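PDB 3HCW: maltose operon transcriptional repressor from Staphylococcus aureus subsp. aureus Mu50, which probably represses transcription of the maltose operon, with a periplasmic-binding-protein-like C-terminal region that, as in LacI-family regulators, is expected to sense a small-molecule effector. Local coordinates for residues T123-I127 / V156-L162; V131-I137 / K193-L199; H184-K188 / N215-D221; D229-E234 / L279-K283. One frame throughout, in Å; residues are numbered along the deposited sequence. Where two conformers were deposited one is given.

Overall arrangement
All four contacts lie in the lobe holding the C-terminal half of the chain. Interaction 2 pairs two parallel strands of its central sheet. Interaction 1 packs helices 115-129 and 144-159 over the face carrying Leu134, its centre about 10 Å from that of interaction 2. Interaction 3, centred about 12 Å from interaction 2, joins the end of helix 173-187 to the loop before strand 222-227 and touches interaction 2 through Leu187 and Ile135. Interaction 4 lies about 17 Å, centre to centre, from interaction 2 and meets interaction 1 where His125 packs on Leu279 and Ile281. Interactions 3 and 4 also reach the second subunit. A glycerol, probably a crystallisation additive, lies about 6 Å from the Leu199 side chain.

Interaction 1 of 4, residues T123-I127 / V156-L162; sequences TRHVI and VASQFNL
Ile127 reaches from helix 115-129 into an apolar group made by Val156, Phe160 and Leu162. Its CD1 lies 3.7 Å from Val156 CG1, the two side chains sliding past each other in opposite directions, and the same methyl meets Leu162 CD2 tip to tip at 3.8 Å. The other branch, Ile127 CG2, rests over one face of the Phe160 ring, 4.1 Å from Phe160 CD1. With CG1 beside the backbone N and CG2 anti to it (chi1 -67°), Ile127 forks between these partners. One turn earlier, Thr123 turns its methyl to the valine, CG2 lying 3.9 Å from Val156 CG1, while its hydroxyl is bonded back to the carbonyl of Ser119.

Arg124 adds a contact to the same ring. Its chain bends at chi2 and chi3 and crosses Phe160 at about a right angle, bringing CD 3.7 Å from Phe160 CZ. The guanidinium plane is 9° from that of the ring, and NH1 stands 3.4 Å from Phe160 CZ; NH2 forms a salt bridge with Glu128. Beyond these contacts a Schellman motif ends helix 144-159: Leu162 N bonds to Ala157 O, with Asn161 as the positive-phi C-prime residue. The turn brings Leu162 back beside Val131 and Leu134. The arrangement is helix-to-helix packing on one face of the parallel part of a mixed sheet, as in the alpha/beta lobes of periplasmic-binding-protein-like domains.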
# COMPACT_ATOMS: atom_id res chain seq x y z
N THR A 123 3.11 -21.34 -12.22
CA THR A 123 2.80 -22.73 -11.88
C THR A 123 3.95 -23.65 -12.33
O THR A 123 4.31 -24.56 -11.60
CB THR A 123 1.44 -23.24 -12.48
OG1 THR A 123 0.39 -22.30 -12.20
CG2 THR A 123 1.05 -24.59 -11.89
N ARG A 124 4.50 -23.42 -13.52
CA ARG A 124 5.64 -24.20 -14.03
C ARG A 124 6.85 -24.11 -13.10
O ARG A 124 7.47 -25.13 -12.79
CB ARG A 124 6.06 -23.74 -15.43
CG ARG A 124 5.75 -24.72 -16.55
CD ARG A 124 6.66 -25.95 -16.49
NE ARG A 124 7.91 -25.78 -17.23
CZ ARG A 124 8.94 -26.63 -17.19
NH1 ARG A 124 8.88 -27.73 -16.44
NH2 ARG A 124 10.03 -26.39 -17.90
N HIS A 125 7.16 -22.90 -12.66
CA HIS A 125 8.31 -22.64 -11.78
C HIS A 125 8.27 -23.43 -10.47
O HIS A 125 9.31 -23.98 -10.05
CB HIS A 125 8.45 -21.15 -11.48
CG HIS A 125 9.32 -20.85 -10.30
ND1 HIS A 125 10.70 -20.95 -10.35
CD2 HIS A 125 9.02 -20.48 -9.03
CE1 HIS A 125 11.20 -20.64 -9.17
NE2 HIS A 125 10.20 -20.36 -8.35
N VAL A 126 7.10 -23.48 -9.83
CA VAL A 126 6.97 -24.24 -8.58
C VAL A 126 7.15 -25.74 -8.82
O VAL A 126 7.74 -26.43 -7.99
CB VAL A 126 5.70 -23.89 -7.72
CG1 VAL A 126 5.63 -22.41 -7.46
CG2 VAL A 126 4.41 -24.37 -8.37
N ILE A 127 6.69 -26.21 -9.98
CA ILE A 127 6.84 -27.62 -10.38
C ILE A 127 8.32 -27.95 -10.62
O ILE A 127 8.79 -29.00 -10.20
CB ILE A 127 5.93 -27.97 -11.58
CG1 ILE A 127 4.46 -27.89 -11.14
CG2 ILE A 127 6.28 -29.34 -12.16
CD1 ILE A 127 3.45 -28.27 -12.21
N VAL A 156 -1.15 -26.25 -16.40
CA VAL A 156 0.21 -26.73 -16.12
C VAL A 156 0.18 -27.91 -15.14
O VAL A 156 0.92 -28.90 -15.31
CB VAL A 156 1.15 -25.61 -15.63
CG1 VAL A 156 2.48 -26.16 -15.14
CG2 VAL A 156 1.41 -24.66 -16.74
N ALA A 157 -0.71 -27.83 -14.16
CA ALA A 157 -0.93 -28.91 -13.22
C ALA A 157 -1.42 -30.19 -13.90
O ALA A 157 -0.97 -31.28 -13.55
CB ALA A 157 -1.89 -28.49 -12.12
N SER A 158 -2.32 -30.07 -14.88
CA SER A 158 -2.80 -31.26 -15.59
C SER A 158 -1.73 -31.78 -16.55
O SER A 158 -1.56 -32.99 -16.69
CB SER A 158 -4.14 -31.03 -16.31
OG SER A 158 -4.08 -29.92 -17.20
N GLN A 159 -1.02 -30.85 -17.20
CA GLN A 159 0.08 -31.17 -18.11
C GLN A 159 1.19 -32.02 -17.46
O GLN A 159 1.79 -32.89 -18.11
CB GLN A 159 0.67 -29.89 -18.72
CG GLN A 159 1.75 -30.12 -19.77
CD GLN A 159 1.20 -30.64 -21.07
OE1 GLN A 159 0.82 -29.86 -21.94
NE2 GLN A 159 1.19 -31.97 -21.23
N PHE A 160 1.44 -31.79 -16.18
CA PHE A 160 2.43 -32.56 -15.45
C PHE A 160 1.79 -33.63 -14.57
O PHE A 160 2.47 -34.26 -13.74
CB PHE A 160 3.37 -31.63 -14.68
CG PHE A 160 4.33 -30.87 -15.57
CD1 PHE A 160 5.66 -31.28 -15.70
CD2 PHE A 160 3.90 -29.76 -16.30
CE1 PHE A 160 6.55 -30.59 -16.52
CE2 PHE A 160 4.79 -29.06 -17.13
CZ PHE A 160 6.11 -29.48 -17.24
N ASN A 161 0.48 -33.84 -14.79
CA ASN A 161 -0.33 -34.85 -14.09
C ASN A 161 -0.20 -34.78 -12.56
O ASN A 161 0.05 -35.79 -11.89
CB ASN A 161 -0.03 -36.27 -14.62
CG ASN A 161 -1.17 -37.25 -14.37
OD1 ASN A 161 -1.03 -38.17 -13.56
ND2 ASN A 161 -2.29 -37.07 -15.06
N LEU A 162 -0.34 -33.57 -12.04
CA LEU A 162 -0.24 -33.32 -10.60
C LEU A 162 -1.62 -33.16 -9.97
O LEU A 162 -2.57 -32.72 -10.63
CB LEU A 162 0.61 -32.08 -10.32
CG LEU A 162 2.05 -32.27 -9.80
CD1 LEU A 162 2.88 -33.21 -10.67
CD2 LEU A 162 2.74 -30.94 -9.67

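Interaction 2 of 4, residues V131-I137 / K193-L199; sequences VDELIFI and KQAIISL
Lys193 O takes two backbone donors, Asp132 N at 2.7 Å and Glu133 N at 3.2 Å, which anchors the start of the strand pair. Asp132 returns the grip: its OD1 uses the anti lone pair to accept from Lys193 N at 2.9 Å, so the two chain entries are tied in both directions. Next to them Gln194 NE2 gives a bond of 2.8 Å to Glu133 OE1, almost in the amide plane, although the carboxylate and amide planes are 62° apart.

From there the strands run parallel, 20° apart, in a ladder that ends with Leu199 N on Ile137 O. Ile197 N bonds to Ile135 O with an almost straight N-H...O angle of 179°. On one face Ile137 CD1 lies 3.6 Å from Ile196 CG2; on the other, Ile197 CG2 comes equally close to Phe136 CE1, while Ile197 O sits over one face of that ring, offset toward its rim. Phe136 also meets the ring of Phe153.

Strands 163-169 and 222-227 flank the pair. Helix 173-187 packs on the Ile135 and Ile137 face, whereas helices 115-129 and 144-159 lie against Leu134 on the other.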
# COMPACT_ATOMS: atom_id res chain seq x y z
N VAL A 131 7.30 -30.50 -6.74
CA VAL A 131 6.10 -30.57 -5.90
C VAL A 131 5.25 -31.77 -6.25
O VAL A 131 5.27 -32.26 -7.37
CB VAL A 131 5.20 -29.30 -6.01
CG1 VAL A 131 5.73 -28.20 -5.14
CG2 VAL A 131 5.05 -28.85 -7.44
N ASP A 132 4.47 -32.22 -5.27
CA ASP A 132 3.55 -33.31 -5.49
C ASP A 132 2.13 -32.79 -5.69
O ASP A 132 1.43 -33.23 -6.59
CB ASP A 132 3.61 -34.30 -4.32
CG ASP A 132 4.99 -34.93 -4.16
OD1 ASP A 132 5.63 -34.72 -3.11
OD2 ASP A 132 5.45 -35.63 -5.10
N GLU A 133 1.74 -31.83 -4.86
CA GLU A 133 0.38 -31.32 -4.83
C GLU A 133 0.34 -29.79 -4.86
O GLU A 133 1.19 -29.13 -4.26
CB GLU A 133 -0.35 -31.87 -3.60
CG GLU A 133 -1.86 -32.04 -3.75
CD GLU A 133 -2.67 -31.00 -2.98
OE1 GLU A 133 -2.43 -30.83 -1.76
OE2 GLU A 133 -3.55 -30.36 -3.59
N LEU A 134 -0.63 -29.22 -5.58
CA LEU A 134 -0.77 -27.77 -5.73
C LEU A 134 -2.12 -27.26 -5.23
O LEU A 134 -3.15 -27.93 -5.38
CB LEU A 134 -0.58 -27.37 -7.19
CG LEU A 134 0.74 -27.71 -7.88
CD1 LEU A 134 0.60 -27.72 -9.39
CD2 LEU A 134 1.83 -26.74 -7.46
N ILE A 135 -2.11 -26.06 -4.64
CA ILE A 135 -3.32 -25.38 -4.16
C ILE A 135 -3.37 -23.97 -4.75
O ILE A 135 -2.40 -23.21 -4.63
CB ILE A 135 -3.37 -25.31 -2.61
CG1 ILE A 135 -3.27 -26.70 -1.98
CG2 ILE A 135 -4.65 -24.62 -2.13
CD1 ILE A 135 -2.47 -26.75 -0.67
N PHE A 136 -4.48 -23.63 -5.41
CA PHE A 136 -4.73 -22.26 -5.85
C PHE A 136 -5.81 -21.63 -4.98
O PHE A 136 -6.90 -22.19 -4.82
CB PHE A 136 -5.16 -22.18 -7.32
CG PHE A 136 -5.04 -20.80 -7.92
CD1 PHE A 136 -3.88 -20.42 -8.62
CD2 PHE A 136 -6.09 -19.87 -7.80
CE1 PHE A 136 -3.76 -19.14 -9.18
CE2 PHE A 136 -5.98 -18.58 -8.35
CZ PHE A 136 -4.81 -18.22 -9.05
N ILE A 137 -5.51 -20.46 -4.44
CA ILE A 137 -6.46 -19.75 -3.59
C ILE A 137 -6.95 -18.48 -4.30
O ILE A 137 -6.15 -17.65 -4.74
CB ILE A 137 -5.86 -19.45 -2.19
CG1 ILE A 137 -5.34 -20.73 -1.55
CG2 ILE A 137 -6.89 -18.78 -1.30
CD1 ILE A 137 -4.87 -20.58 -0.11
N LYS A 193 5.25 -32.84 -0.91
CA LYS A 193 5.76 -31.51 -1.24
C LYS A 193 4.63 -30.64 -1.82
O LYS A 193 4.06 -30.95 -2.87
CB LYS A 193 6.97 -31.63 -2.19
CG LYS A 193 8.02 -32.66 -1.73
CD LYS A 193 9.43 -32.36 -2.22
CE LYS A 193 9.69 -32.87 -3.64
NZ LYS A 193 9.68 -34.36 -3.71
N GLN A 194 4.29 -29.57 -1.10
CA GLN A 194 3.18 -28.70 -1.53
C GLN A 194 3.54 -27.26 -1.83
O GLN A 194 4.54 -26.73 -1.35
CB GLN A 194 2.04 -28.75 -0.51
CG GLN A 194 1.08 -29.91 -0.74
CD GLN A 194 0.49 -30.43 0.55
OE1 GLN A 194 1.19 -30.63 1.54
NE2 GLN A 194 -0.82 -30.68 0.53
N ALA A 195 2.71 -26.63 -2.66
CA ALA A 195 2.81 -25.22 -2.98
C ALA A 195 1.43 -24.57 -2.92
O ALA A 195 0.43 -25.16 -3.37
CB ALA A 195 3.43 -25.01 -4.36
N ILE A 196 1.38 -23.38 -2.34
CA ILE A 196 0.17 -22.58 -2.30
C ILE A 196 0.34 -21.36 -3.19
O ILE A 196 1.28 -20.57 -3.01
CB ILE A 196 -0.20 -22.13 -0.87
CG1 ILE A 196 -0.53 -23.34 0.01
CG2 ILE A 196 -1.36 -21.12 -0.90
CD1 ILE A 196 -0.47 -23.05 1.50
N ILE A 197 -0.55 -21.22 -4.17
CA ILE A 197 -0.57 -20.04 -5.03
C ILE A 197 -1.84 -19.22 -4.79
O ILE A 197 -2.95 -19.77 -4.79
CB ILE A 197 -0.39 -20.41 -6.53
CG1 ILE A 197 1.03 -20.91 -6.78
CG2 ILE A 197 -0.66 -19.19 -7.43
CD1 ILE A 197 1.21 -21.74 -8.07
N SER A 198 -1.66 -17.92 -4.54
CA SER A 198 -2.78 -17.00 -4.37
C SER A 198 -2.94 -16.12 -5.59
O SER A 198 -1.96 -15.71 -6.21
CB SER A 198 -2.60 -16.10 -3.15
OG SER A 198 -2.38 -16.86 -1.97
N LEU A 199 -4.20 -15.82 -5.88
CA LEU A 199 -4.64 -14.89 -6.92
C LEU A 199 -3.91 -13.53 -6.98
O LEU A 199 -3.62 -13.03 -8.06
CB LEU A 199 -6.14 -14.64 -6.74
CG LEU A 199 -6.81 -13.73 -7.77
CD1 LEU A 199 -6.81 -14.42 -9.13
CD2 LEU A 199 -8.22 -13.36 -7.36

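Interaction 3 of 4, residues H184-K188 / N215-D221; sequences HTRLK and NIEIPKD
Ile216 extends its CD1 between two residues of helix 173-187, crossing both at a slant, 3.7 Å from Leu187 CD1 and 3.9 Å from CD2 of the His184 ring. Placing CG1 anti to the carbonyl carbon (chi1 -57°) carries the ethyl branch of Ile216 toward the helix, while its CG2 faces Leu187 CB. Leu187 and Ile216 also both touch Val222, so this apolar patch continues onto strand 222-227, an inner strand of the sheet.

The polar half is built round Lys188, just beyond the helix and modelled in two conformers. In the one described, its chain bends at chi2 and chi4 and brings NZ 3.1 Å from Asp221 OD2, a salt bridge meeting the oxygen on its syn side but 34° out of the carboxylate plane. A weak hydrogen bond of 3.2 Å joins NZ to Asn215 O, and Glu217 OE2 is a long 4.0 Å from Lys188 NZ; these contacts may hold only part of the time. Asp221 OD2 has a second donor, Glu217 N at 2.9 Å, on the anti side, and Asp221 N bonds to Glu217 O. Asp221 CB packs 3.4 Å from Leu187 O.

The contact ties the C-terminal end of helix 173-187 to the connection that leads from helix 201-213, ended by a Schellman motif at Asn215, into strand 222-227 of the alpha/beta lobe. Ile218 N bonds to Tyr212 OH of the second subunit. Glu217 N holds Asp221 OD2 whatever Lys188 does; in this conformer the lysine's charge would be expected to favour the ionised aspartate, with Glu217 a distant contributor.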
# COMPACT_ATOMS: atom_id res chain seq x y z
N HIS A 184 -4.06 -28.57 7.51
CA HIS A 184 -2.94 -28.50 8.44
C HIS A 184 -2.09 -29.78 8.52
O HIS A 184 -0.86 -29.71 8.41
CB HIS A 184 -3.46 -28.07 9.82
CG HIS A 184 -2.39 -27.82 10.84
ND1 HIS A 184 -2.60 -28.00 12.18
CD2 HIS A 184 -1.10 -27.42 10.71
CE1 HIS A 184 -1.50 -27.71 12.85
NE2 HIS A 184 -0.57 -27.36 11.98
N THR A 185 -2.76 -30.93 8.68
CA THR A 185 -2.08 -32.23 8.77
C THR A 185 -1.32 -32.60 7.49
O THR A 185 -0.19 -33.07 7.57
CB THR A 185 -3.06 -33.38 9.19
OG1 THR A 185 -3.79 -32.99 10.36
CG2 THR A 185 -2.29 -34.67 9.49
N ARG A 186 -1.93 -32.38 6.33
CA ARG A 186 -1.25 -32.65 5.06
C ARG A 186 -0.12 -31.64 4.80
O ARG A 186 0.95 -32.00 4.31
CB ARG A 186 -2.24 -32.71 3.89
CG ARG A 186 -1.65 -33.38 2.63
CD ARG A 186 -2.71 -34.14 1.85
NE ARG A 186 -2.16 -34.89 0.72
CZ ARG A 186 -1.64 -36.11 0.79
NH1 ARG A 186 -1.19 -36.69 -0.32
NH2 ARG A 186 -1.56 -36.76 1.95
N LEU A 187 -0.37 -30.38 5.16
CA LEU A 187 0.60 -29.31 5.04
C LEU A 187 1.84 -29.54 5.90
O LEU A 187 2.89 -28.95 5.66
CB LEU A 187 -0.03 -27.94 5.35
CG LEU A 187 -1.09 -27.39 4.38
CD1 LEU A 187 -1.57 -26.01 4.77
CD2 LEU A 187 -0.65 -27.37 2.92
N LYS A 188 1.71 -30.42 6.90
CA LYS A 188 2.79 -30.75 7.82
C LYS A 188 3.43 -32.11 7.51
O LYS A 188 4.39 -32.52 8.16
CB LYS A 188 2.27 -30.73 9.26
CG LYS A 188 3.18 -30.03 10.25
CD LYS A 188 2.94 -28.52 10.25
CE LYS A 188 3.67 -27.86 11.41
NZ LYS A 188 5.13 -27.69 11.16
N ASN A 215 1.92 -22.32 12.44
CA ASN A 215 3.31 -22.77 12.37
C ASN A 215 3.62 -23.62 11.15
O ASN A 215 4.42 -24.55 11.22
CB ASN A 215 3.73 -23.47 13.67
CG ASN A 215 5.25 -23.46 13.88
OD1 ASN A 215 5.82 -24.45 14.34
ND2 ASN A 215 5.89 -22.35 13.52
N ILE A 216 2.99 -23.28 10.03
CA ILE A 216 3.25 -23.93 8.74
C ILE A 216 4.34 -23.11 8.03
O ILE A 216 4.06 -22.04 7.46
CB ILE A 216 1.97 -24.01 7.90
CG1 ILE A 216 0.88 -24.76 8.67
CG2 ILE A 216 2.25 -24.69 6.57
CD1 ILE A 216 -0.50 -24.68 8.04
N GLU A 217 5.58 -23.60 8.10
CA GLU A 217 6.74 -22.79 7.70
C GLU A 217 7.12 -22.89 6.23
O GLU A 217 7.00 -23.93 5.60
CB GLU A 217 7.94 -23.02 8.63
CG GLU A 217 8.47 -24.44 8.74
CD GLU A 217 8.98 -24.77 10.14
OE1 GLU A 217 9.76 -23.97 10.71
OE2 GLU A 217 8.61 -25.85 10.67
N ILE A 218 7.59 -21.77 5.71
CA ILE A 218 7.79 -21.56 4.28
C ILE A 218 9.25 -21.21 4.07
O ILE A 218 9.77 -20.37 4.79
CB ILE A 218 6.91 -20.38 3.79
CG1 ILE A 218 5.47 -20.55 4.26
CG2 ILE A 218 6.98 -20.21 2.26
CD1 ILE A 218 4.61 -19.30 4.15
N PRO A 219 9.92 -21.87 3.10
CA PRO A 219 9.47 -22.93 2.19
C PRO A 219 9.44 -24.37 2.73
O PRO A 219 8.96 -25.26 2.02
CB PRO A 219 10.49 -22.85 1.05
CG PRO A 219 11.75 -22.46 1.76
CD PRO A 219 11.31 -21.47 2.81
N LYS A 220 9.95 -24.59 3.95
CA LYS A 220 10.07 -25.94 4.54
C LYS A 220 8.81 -26.85 4.49
O LYS A 220 8.87 -27.98 4.00
CB LYS A 220 10.60 -25.87 5.97
CG LYS A 220 10.86 -27.24 6.58
CD LYS A 220 11.09 -27.15 8.08
CE LYS A 220 11.42 -28.52 8.65
NZ LYS A 220 11.62 -28.48 10.12
N ASP A 221 7.69 -26.37 5.00
CA ASP A 221 6.48 -27.20 4.97
C ASP A 221 5.81 -27.05 3.62
O ASP A 221 5.45 -28.04 2.99
CB ASP A 221 5.51 -26.87 6.10
CG ASP A 221 6.02 -27.30 7.47
OD1 ASP A 221 6.49 -28.45 7.60
OD2 ASP A 221 5.93 -26.50 8.42

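Interaction 4 of 4, residues D229-E234 / L279-K283; sequences DSYLTE and LKIRK
The loop after strand 222-227 faces the end of strand 272-280 across strand 241-244, Asp229 CA and Lys280 CA being 7.8 Å apart. Asp229 and Arg282 bridge this gap with a salt bridge in which the arginine presents both terminal nitrogens end-on. NH2 bonds to Asp229 OD2 at 3.0 Å, on the syn side and at an angle of 160°, and also to Asp229 OD1 at 2.9 Å. NH1 reaches Asp229 OD1 at 2.8 Å, but from above the carboxylate plane, the two groups being turned 36° apart. Arg282 NH1 also bonds to the carbonyl of Gln240, and the arginine packs on Cys242.

An extended run from CG to NE (chi3 180°) lets Arg282 span the distance. Its guanidinium is sandwiched: Glu234 CA lies 3.8 Å above one face and Lys280 CB over the opposite one, each offset toward the rim. Lys280 passes its CG 3.7 Å from Asp229 OD2, while its NZ forms salt bridges with Glu278 and Asp244. Ser230 caps the helix, OG accepting from Leu232 N at 3.1 Å, and Leu232 packs on Leu232 of the second subunit.

The salt bridge joins the N-terminal end of helix 231-234 to the chain leaving strand 272-280. Bonds to both oxygens should restrain rotation of the carboxylate, and the arginine's charge would be expected to favour the ionised form of Asp229, with Lys280 a more distant contributor.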
# COMPACT_ATOMS: atom_id res chain seq x y z
N ASP A 229 3.75 -8.36 -8.02
CA ASP A 229 4.93 -7.99 -7.26
C ASP A 229 4.93 -6.52 -6.91
O ASP A 229 4.68 -5.68 -7.77
CB ASP A 229 6.21 -8.31 -8.04
CG ASP A 229 7.46 -8.16 -7.20
OD1 ASP A 229 7.43 -8.55 -6.02
OD2 ASP A 229 8.48 -7.66 -7.72
N SER A 230 5.18 -6.23 -5.64
CA SER A 230 5.45 -4.89 -5.18
C SER A 230 6.45 -5.02 -4.03
O SER A 230 6.96 -6.11 -3.76
CB SER A 230 4.17 -4.22 -4.67
OG SER A 230 3.72 -4.84 -3.47
N TYR A 231 6.67 -3.91 -3.34
CA TYR A 231 7.51 -3.86 -2.16
C TYR A 231 6.99 -4.80 -1.06
O TYR A 231 7.77 -5.32 -0.28
CB TYR A 231 7.62 -2.42 -1.65
CG TYR A 231 8.66 -2.22 -0.57
CD1 TYR A 231 10.02 -2.48 -0.81
CD2 TYR A 231 8.29 -1.76 0.70
CE1 TYR A 231 10.98 -2.30 0.20
CE2 TYR A 231 9.24 -1.57 1.70
CZ TYR A 231 10.58 -1.85 1.45
OH TYR A 231 11.49 -1.66 2.46
N LEU A 232 5.68 -5.05 -1.06
CA LEU A 232 5.02 -5.84 -0.01
C LEU A 232 5.29 -7.33 -0.07
O LEU A 232 5.36 -7.98 0.96
CB LEU A 232 3.51 -5.57 0.00
CG LEU A 232 3.11 -4.14 0.39
CD1 LEU A 232 1.61 -3.95 0.24
CD2 LEU A 232 3.58 -3.78 1.80
N THR A 233 5.41 -7.88 -1.28
CA THR A 233 5.78 -9.28 -1.44
C THR A 233 7.29 -9.46 -1.23
O THR A 233 7.73 -10.48 -0.72
CB THR A 233 5.39 -9.84 -2.81
OG1 THR A 233 5.70 -8.88 -3.82
CG2 THR A 233 3.90 -10.14 -2.86
N GLU A 234 8.06 -8.44 -1.63
CA GLU A 234 9.50 -8.39 -1.38
C GLU A 234 9.86 -8.47 0.11
O GLU A 234 10.82 -9.13 0.48
CB GLU A 234 10.07 -7.10 -1.97
CG GLU A 234 11.60 -7.06 -1.97
CD GLU A 234 12.18 -5.82 -2.65
OE1 GLU A 234 13.30 -5.42 -2.25
OE2 GLU A 234 11.54 -5.26 -3.57
N LEU A 279 8.33 -13.17 -13.94
CA LEU A 279 8.57 -13.93 -12.72
C LEU A 279 9.77 -13.36 -11.96
O LEU A 279 10.83 -13.14 -12.54
CB LEU A 279 8.80 -15.41 -13.06
CG LEU A 279 9.19 -16.36 -11.91
CD1 LEU A 279 8.04 -16.55 -10.95
CD2 LEU A 279 9.64 -17.69 -12.45
N LYS A 280 9.56 -13.09 -10.67
CA LYS A 280 10.61 -12.70 -9.73
C LYS A 280 10.71 -13.81 -8.68
O LYS A 280 9.81 -13.95 -7.84
CB LYS A 280 10.27 -11.38 -9.02
CG LYS A 280 10.01 -10.16 -9.92
CD LYS A 280 11.28 -9.36 -10.17
CE LYS A 280 10.98 -7.93 -10.61
NZ LYS A 280 10.24 -7.87 -11.91
N ILE A 281 11.79 -14.59 -8.73
CA ILE A 281 12.01 -15.70 -7.80
C ILE A 281 12.58 -15.22 -6.48
O ILE A 281 13.58 -14.49 -6.46
CB ILE A 281 12.93 -16.77 -8.41
CG1 ILE A 281 12.36 -17.24 -9.76
CG2 ILE A 281 13.12 -17.95 -7.44
CD1 ILE A 281 13.33 -18.07 -10.62
N ARG A 282 11.93 -15.59 -5.39
CA ARG A 282 12.40 -15.20 -4.05
C ARG A 282 12.46 -16.44 -3.14
O ARG A 282 12.33 -17.56 -3.62
CB ARG A 282 11.52 -14.09 -3.47
CG ARG A 282 11.53 -12.78 -4.27
CD ARG A 282 11.23 -11.55 -3.41
NE ARG A 282 11.26 -10.32 -4.21
CZ ARG A 282 10.22 -9.86 -4.92
NH1 ARG A 282 9.05 -10.51 -4.90
NH2 ARG A 282 10.34 -8.76 -5.64
N LYS A 283 12.64 -16.22 -1.84
CA LYS A 283 12.85 -17.30 -0.87
C LYS A 283 11.69 -18.32 -0.78
O LYS A 283 11.93 -19.52 -0.57
CB LYS A 283 13.20 -16.70 0.51
CG LYS A 283 13.08 -17.63 1.74
CD LYS A 283 14.17 -18.71 1.81
CE LYS A 283 15.44 -18.20 2.47
NZ LYS A 283 16.52 -19.23 2.45